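Local atomic coordinates of uncharacterized protein Rv1825/MT1873 (Mycobacterium tuberculosis, PDB entry 3GMG), a protein that is of unknown function but belongs to the DUF881 (UPF0749) family and is probably anchored in the cell membrane. Residues Ile69-Ala74 / Tyr104-Ile109; Ser77-Val82 / Val144-Leu149. All blocks are in the same frame, centred on the assembly; numbering follows the deposited sequence.

Contact 1 of 2, residues Ile69-Ala74 / Tyr104-Ile109; sequences IQINDA and YSILAI
Ile-69 and Ile-106 run alongside each other on the same face of the sheet, with CG2 of Ile-69 3.8 Å from CG2 of Ile-106. With chi1 near -60° in both (-58° and -56°), CG1 sits beside the backbone N and CG2 lies trans to it; the CG2 methyls meet diagonally, because Ile-69 pairs with Ala-108 and Ile-106 with Ile-71. Ala-108 CB comes to 4.2 Å from Ile-69 CG1, and Ile-71 adds its own CG1 against Ile-106. This is the tight face: helix 51-63 covers it with Leu-61 and Ile-58. The backbones are adjacent inner strands of a five-stranded antiparallel sheet, with 104-109 in the middle of the five; Gln-70/Leu-107 and Asn-72/Ser-105 are hydrogen-bonded pairs, and Ile-69/Ala-108 and Ile-71/Ile-106 are non-hydrogen-bonded ones. The shortest of the four bonds runs from Asn-72 N to Ser-105 O at 2.7 Å.

On the other face the packing is more polar and, toward Asn-72 and Ser-105, partly open to solvent. Gln-70, with an extended chain, sends NE2 to a lone pair of Asn-72 OD1 at 2.9 Å, OD1 lying in the amide plane of Gln-70; OD1 also binds Ser-77 OG. That holds the Asn-72 amide by its oxygen while ND2 donates to a water 3.0 Å away, which also bonds Ser-105 OG. Leu-107 CD1 sits 3.9 Å from Asn-72 ND2.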
loop_
_atom_site.group_PDB
_atom_site.type_symbol
_atom_site.label_atom_id
_atom_site.label_comp_id
_atom_site.label_asym_id
_atom_site.label_seq_id
_atom_site.Cartn_x
_atom_site.Cartn_y
_atom_site.Cartn_z
ATOM N N ILE A 69 -2.124 -7.176 11.024
ATOM C CA ILE A 69 -0.807 -7.790 11.186
ATOM C C ILE A 69 0.044 -6.899 12.070
ATOM O O ILE A 69 0.058 -5.673 11.907
ATOM C CB ILE A 69 -0.087 -8.016 9.825
ATOM C CG1 ILE A 69 -0.939 -8.890 8.902
ATOM C CG2 ILE A 69 1.295 -8.684 10.012
ATOM C CD1 ILE A 69 -0.365 -8.994 7.475
ATOM N N GLN A 70 0.753 -7.520 13.012
ATOM C CA GLN A 70 1.701 -6.824 13.870
ATOM C C GLN A 70 3.009 -7.587 13.876
ATOM O O GLN A 70 3.023 -8.802 13.970
ATOM C CB GLN A 70 1.133 -6.767 15.283
ATOM C CG GLN A 70 1.979 -6.050 16.303
ATOM C CD GLN A 70 1.241 -5.845 17.598
ATOM O OE1 GLN A 70 0.078 -5.416 17.626
ATOM N NE2 GLN A 70 1.930 -6.102 18.697
ATOM N N ILE A 71 4.128 -6.870 13.773
ATOM C CA ILE A 71 5.458 -7.491 13.852
ATOM C C ILE A 71 6.117 -7.049 15.152
ATOM O O ILE A 71 6.224 -5.857 15.393
ATOM C CB ILE A 71 6.324 -7.094 12.656
ATOM C CG1 ILE A 71 5.645 -7.545 11.359
ATOM C CG2 ILE A 71 7.724 -7.715 12.769
ATOM C CD1 ILE A 71 6.296 -7.025 10.101
ATOM N N ASN A 72 6.523 -8.010 15.976
ATOM C CA ASN A 72 7.171 -7.755 17.269
ATOM C C ASN A 72 8.598 -8.277 17.261
ATOM O O ASN A 72 8.919 -9.264 16.591
ATOM C CB ASN A 72 6.458 -8.503 18.391
ATOM C CG ASN A 72 5.047 -7.983 18.698
ATOM O OD1 ASN A 72 4.716 -6.861 18.401
ATOM N ND2 ASN A 72 4.243 -8.805 19.379
ATOM N N ASP A 73 9.447 -7.650 18.069
ATOM C CA ASP A 73 10.646 -8.337 18.579
ATOM C C ASP A 73 10.561 -8.310 20.097
ATOM O O ASP A 73 9.485 -8.068 20.639
ATOM C CB ASP A 73 11.957 -7.802 17.986
ATOM C CG ASP A 73 12.401 -6.462 18.554
ATOM O OD1 ASP A 73 11.660 -5.783 19.306
ATOM O OD2 ASP A 73 13.547 -6.069 18.223
ATOM N N ALA A 74 11.666 -8.568 20.793
ATOM C CA ALA A 74 11.617 -8.643 22.248
ATOM C C ALA A 74 11.178 -7.334 22.893
ATOM O O ALA A 74 10.680 -7.352 24.028
ATOM C CB ALA A 74 12.983 -9.072 22.805
ATOM N N TYR A 104 11.806 -12.860 15.976
ATOM C CA TYR A 104 10.642 -12.052 15.633
ATOM C C TYR A 104 9.357 -12.822 15.923
ATOM O O TYR A 104 9.334 -14.048 15.846
ATOM C CB TYR A 104 10.657 -11.683 14.140
ATOM C CG TYR A 104 11.975 -11.109 13.619
ATOM C CD1 TYR A 104 12.768 -11.822 12.731
ATOM C CD2 TYR A 104 12.390 -9.845 13.989
ATOM C CE1 TYR A 104 13.964 -11.296 12.252
ATOM C CE2 TYR A 104 13.571 -9.312 13.523
ATOM C CZ TYR A 104 14.354 -10.033 12.674
ATOM O OH TYR A 104 15.528 -9.466 12.202
ATOM N N SER A 105 8.295 -12.079 16.206
ATOM C CA SER A 105 6.948 -12.659 16.376
ATOM C C SER A 105 6.014 -11.873 15.484
ATOM O O SER A 105 5.991 -10.647 15.540
ATOM C CB SER A 105 6.504 -12.544 17.844
ATOM O OG SER A 105 5.369 -13.361 18.124
ATOM N N ILE A 106 5.263 -12.568 14.638
ATOM C CA ILE A 106 4.298 -11.906 13.768
ATOM C C ILE A 106 2.919 -12.392 14.151
ATOM O O ILE A 106 2.683 -13.592 14.183
ATOM C CB ILE A 106 4.565 -12.158 12.272
ATOM C CG1 ILE A 106 5.997 -11.723 11.902
ATOM C CG2 ILE A 106 3.529 -11.431 11.418
ATOM C CD1 ILE A 106 7.017 -12.853 11.937
ATOM N N LEU A 107 2.032 -11.457 14.450
ATOM C CA LEU A 107 0.639 -11.754 14.818
ATOM C C LEU A 107 -0.234 -11.375 13.648
ATOM O O LEU A 107 -0.073 -10.312 13.071
ATOM C CB LEU A 107 0.218 -10.945 16.034
ATOM C CG LEU A 107 1.104 -11.058 17.272
ATOM C CD1 LEU A 107 0.702 -10.030 18.305
ATOM C CD2 LEU A 107 0.947 -12.446 17.878
ATOM N N ALA A 108 -1.144 -12.250 13.266
ATOM C CA ALA A 108 -2.065 -11.968 12.157
ATOM C C ALA A 108 -3.450 -12.493 12.493
ATOM O O ALA A 108 -3.591 -13.612 12.979
ATOM C CB ALA A 108 -1.594 -12.585 10.897
ATOM N N ILE A 109 -4.450 -11.672 12.229
ATOM C CA ILE A 109 -5.853 -12.017 12.449
ATOM C C ILE A 109 -6.470 -12.418 11.127
ATOM O O ILE A 109 -6.363 -11.682 10.141
ATOM C CB ILE A 109 -6.619 -10.864 13.091
ATOM C CG1 ILE A 109 -6.155 -10.638 14.543
ATOM C CG2 ILE A 109 -8.141 -11.136 13.086
ATOM C CD1 ILE A 109 -6.600 -9.330 15.162
HETATM O O HOH W 1 4.271 -11.724 20.193
#

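Contact 2 of 2, residues Ser77-Val82 / Val144-Leu149; sequences SVRVGV and VDVTAL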
loop_
_atom_site.group_PDB
_atom_site.type_symbol
_atom_site.label_atom_id
_atom_site.label_comp_id
_atom_site.label_asym_id
_atom_site.label_seq_id
_atom_site.Cartn_x
_atom_site.Cartn_y
_atom_site.Cartn_z
ATOM N N SER A 77 7.162 -3.109 18.777
ATOM C CA SER A 77 6.018 -3.594 17.985
ATOM C C SER A 77 5.708 -2.630 16.848
ATOM O O SER A 77 5.822 -1.418 17.013
ATOM C CB SER A 77 4.784 -3.776 18.861
ATOM O OG SER A 77 5.062 -4.635 19.948
ATOM N N VAL A 78 5.305 -3.166 15.700
ATOM C CA VAL A 78 4.911 -2.358 14.555
ATOM C C VAL A 78 3.590 -2.891 14.011
ATOM O O VAL A 78 3.463 -4.070 13.733
ATOM C CB VAL A 78 5.959 -2.393 13.444
ATOM C CG1 VAL A 78 5.532 -1.483 12.282
ATOM C CG2 VAL A 78 7.328 -1.952 13.981
ATOM N N ARG A 79 2.607 -2.010 13.887
ATOM C CA ARG A 79 1.349 -2.317 13.227
ATOM C C ARG A 79 1.556 -2.180 11.738
ATOM O O ARG A 79 1.917 -1.113 11.251
ATOM C CB ARG A 79 0.269 -1.333 13.685
ATOM C CG ARG A 79 -1.098 -1.566 13.031
ATOM C CD ARG A 79 -1.686 -2.931 13.402
ATOM N NE ARG A 79 -3.088 -3.047 12.996
ATOM C CZ ARG A 79 -4.125 -2.552 13.656
ATOM N NH1 ARG A 79 -5.355 -2.693 13.140
ATOM N NH2 ARG A 79 -3.954 -1.889 14.795
ATOM N N VAL A 80 1.342 -3.258 11.010
ATOM C CA VAL A 80 1.531 -3.241 9.566
ATOM C C VAL A 80 0.386 -2.517 8.892
ATOM O O VAL A 80 -0.770 -2.637 9.287
ATOM C CB VAL A 80 1.653 -4.672 8.996
ATOM C CG1 VAL A 80 1.735 -4.668 7.473
ATOM C CG2 VAL A 80 2.882 -5.353 9.563
ATOM N N GLY A 81 0.735 -1.729 7.874
ATOM C CA GLY A 81 -0.255 -1.117 6.998
ATOM C C GLY A 81 0.159 -1.228 5.550
ATOM O O GLY A 81 1.203 -1.790 5.218
ATOM N N VAL A 82 -0.669 -0.649 4.684
ATOM C CA VAL A 82 -0.523 -0.836 3.243
ATOM C C VAL A 82 0.817 -0.313 2.718
ATOM O O VAL A 82 1.400 -0.905 1.816
ATOM C CB VAL A 82 -1.717 -0.204 2.481
ATOM C CG1 VAL A 82 -1.777 1.305 2.721
ATOM C CG2 VAL A 82 -1.626 -0.535 0.993
ATOM N N VAL A 144 -6.135 -13.866 18.838
ATOM C CA VAL A 144 -4.885 -13.132 18.715
ATOM C C VAL A 144 -5.223 -11.660 18.881
ATOM O O VAL A 144 -6.240 -11.201 18.340
ATOM C CB VAL A 144 -4.302 -13.385 17.311
ATOM C CG1 VAL A 144 -3.125 -12.439 17.018
ATOM C CG2 VAL A 144 -3.896 -14.846 17.148
ATOM N N ASP A 145 -4.417 -10.909 19.624
ATOM C CA ASP A 145 -4.632 -9.476 19.812
ATOM C C ASP A 145 -3.565 -8.652 19.106
ATOM O O ASP A 145 -2.378 -8.874 19.309
ATOM C CB ASP A 145 -4.625 -9.090 21.296
ATOM C CG ASP A 145 -5.821 -9.651 22.085
ATOM O OD1 ASP A 145 -6.713 -10.312 21.525
ATOM O OD2 ASP A 145 -5.829 -9.421 23.313
ATOM N N VAL A 146 -4.003 -7.726 18.259
ATOM C CA VAL A 146 -3.135 -6.801 17.552
ATOM C C VAL A 146 -3.391 -5.436 18.151
ATOM O O VAL A 146 -4.413 -4.809 17.864
ATOM C CB VAL A 146 -3.409 -6.816 16.027
ATOM C CG1 VAL A 146 -2.701 -5.638 15.337
ATOM C CG2 VAL A 146 -2.960 -8.155 15.440
ATOM N N THR A 147 -2.490 -4.976 19.001
ATOM C CA THR A 147 -2.740 -3.763 19.770
ATOM C C THR A 147 -1.875 -2.580 19.349
ATOM O O THR A 147 -2.164 -1.443 19.742
ATOM C CB THR A 147 -2.539 -4.019 21.295
ATOM O OG1 THR A 147 -1.189 -4.415 21.533
ATOM C CG2 THR A 147 -3.479 -5.097 21.791
ATOM N N ALA A 148 -0.815 -2.827 18.576
ATOM C CA ALA A 148 0.007 -1.748 18.066
ATOM C C ALA A 148 -0.816 -0.894 17.114
ATOM O O ALA A 148 -1.647 -1.415 16.398
ATOM C CB ALA A 148 1.249 -2.316 17.345
ATOM N N LEU A 149 -0.539 0.410 17.090
ATOM C CA LEU A 149 -1.246 1.356 16.246
ATOM C C LEU A 149 -0.306 1.998 15.238
ATOM O O LEU A 149 0.888 2.155 15.489
ATOM C CB LEU A 149 -1.890 2.456 17.103
ATOM C CG LEU A 149 -2.764 1.984 18.263
ATOM C CD1 LEU A 149 -3.314 3.204 19.012
ATOM C CD2 LEU A 149 -3.896 1.060 17.808
HETATM O O HOH W 2 3.098 0.670 15.004
#
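The edge strand 77-79 of the five-stranded sheet meets the chain just as it leaves strand 143-146, and one arginine does most of the joining. Arg-79 NH2 donates to Ala-148 O at 2.8 Å, a fairly straight bond (160° at the hydrogen) with the oxygen in the guanidinium plane, at its edge. Over one face of the same group lies Val-146 CG1, which is 3.5 Å from Arg-79 NE; the valine stands roughly perpendicular to the arginine chain. CB of Arg-79 lies 3.3 Å from Ala-148 O, and the bend at chi2 (63°) brings the chain round so that NH2 returns to the same oxygen. No beta pairing joins the two segments: strand 143-146 belongs to a separate two-stranded antiparallel sheet with 33-35, and its outgoing loop is fastened to the edge strand by side chain and water. Arg-79 NH2 has a second acceptor in Val-31 O, which ties the guanidinium to the chain leading into strand 33-35.

Nearer the start of the edge strand the contact is lighter, with Ser-77 CB 4.1 Å from Ala-148 CB. A water bridges the two backbones, accepting from Arg-79 N and donating to Leu-149 O at 2.7 Å.

In the fold
Contacts 1 and 2 have centres about 8 Å apart and both reach one antiparallel sheet, in which strand 68-72 lies between 77-79 and 104-109. Along the chain the order is 69-74, 77-82, 104-109, 144-149, so the segments of the two contacts alternate. Contact 1 is internal to the sheet; contact 2 ties its edge to the chain leaving the small sheet of 33-35 and 143-146. Gln-70 bridges them, its OE1 accepting from Ala-148 N, and backbone bonding between Ile-71 and Val-78 joins their strands. Contact 2 links the two sheets, while contact 1 holds two strands of the larger one together within this DUF881 portion of the protein; the structure alone assigns it no function.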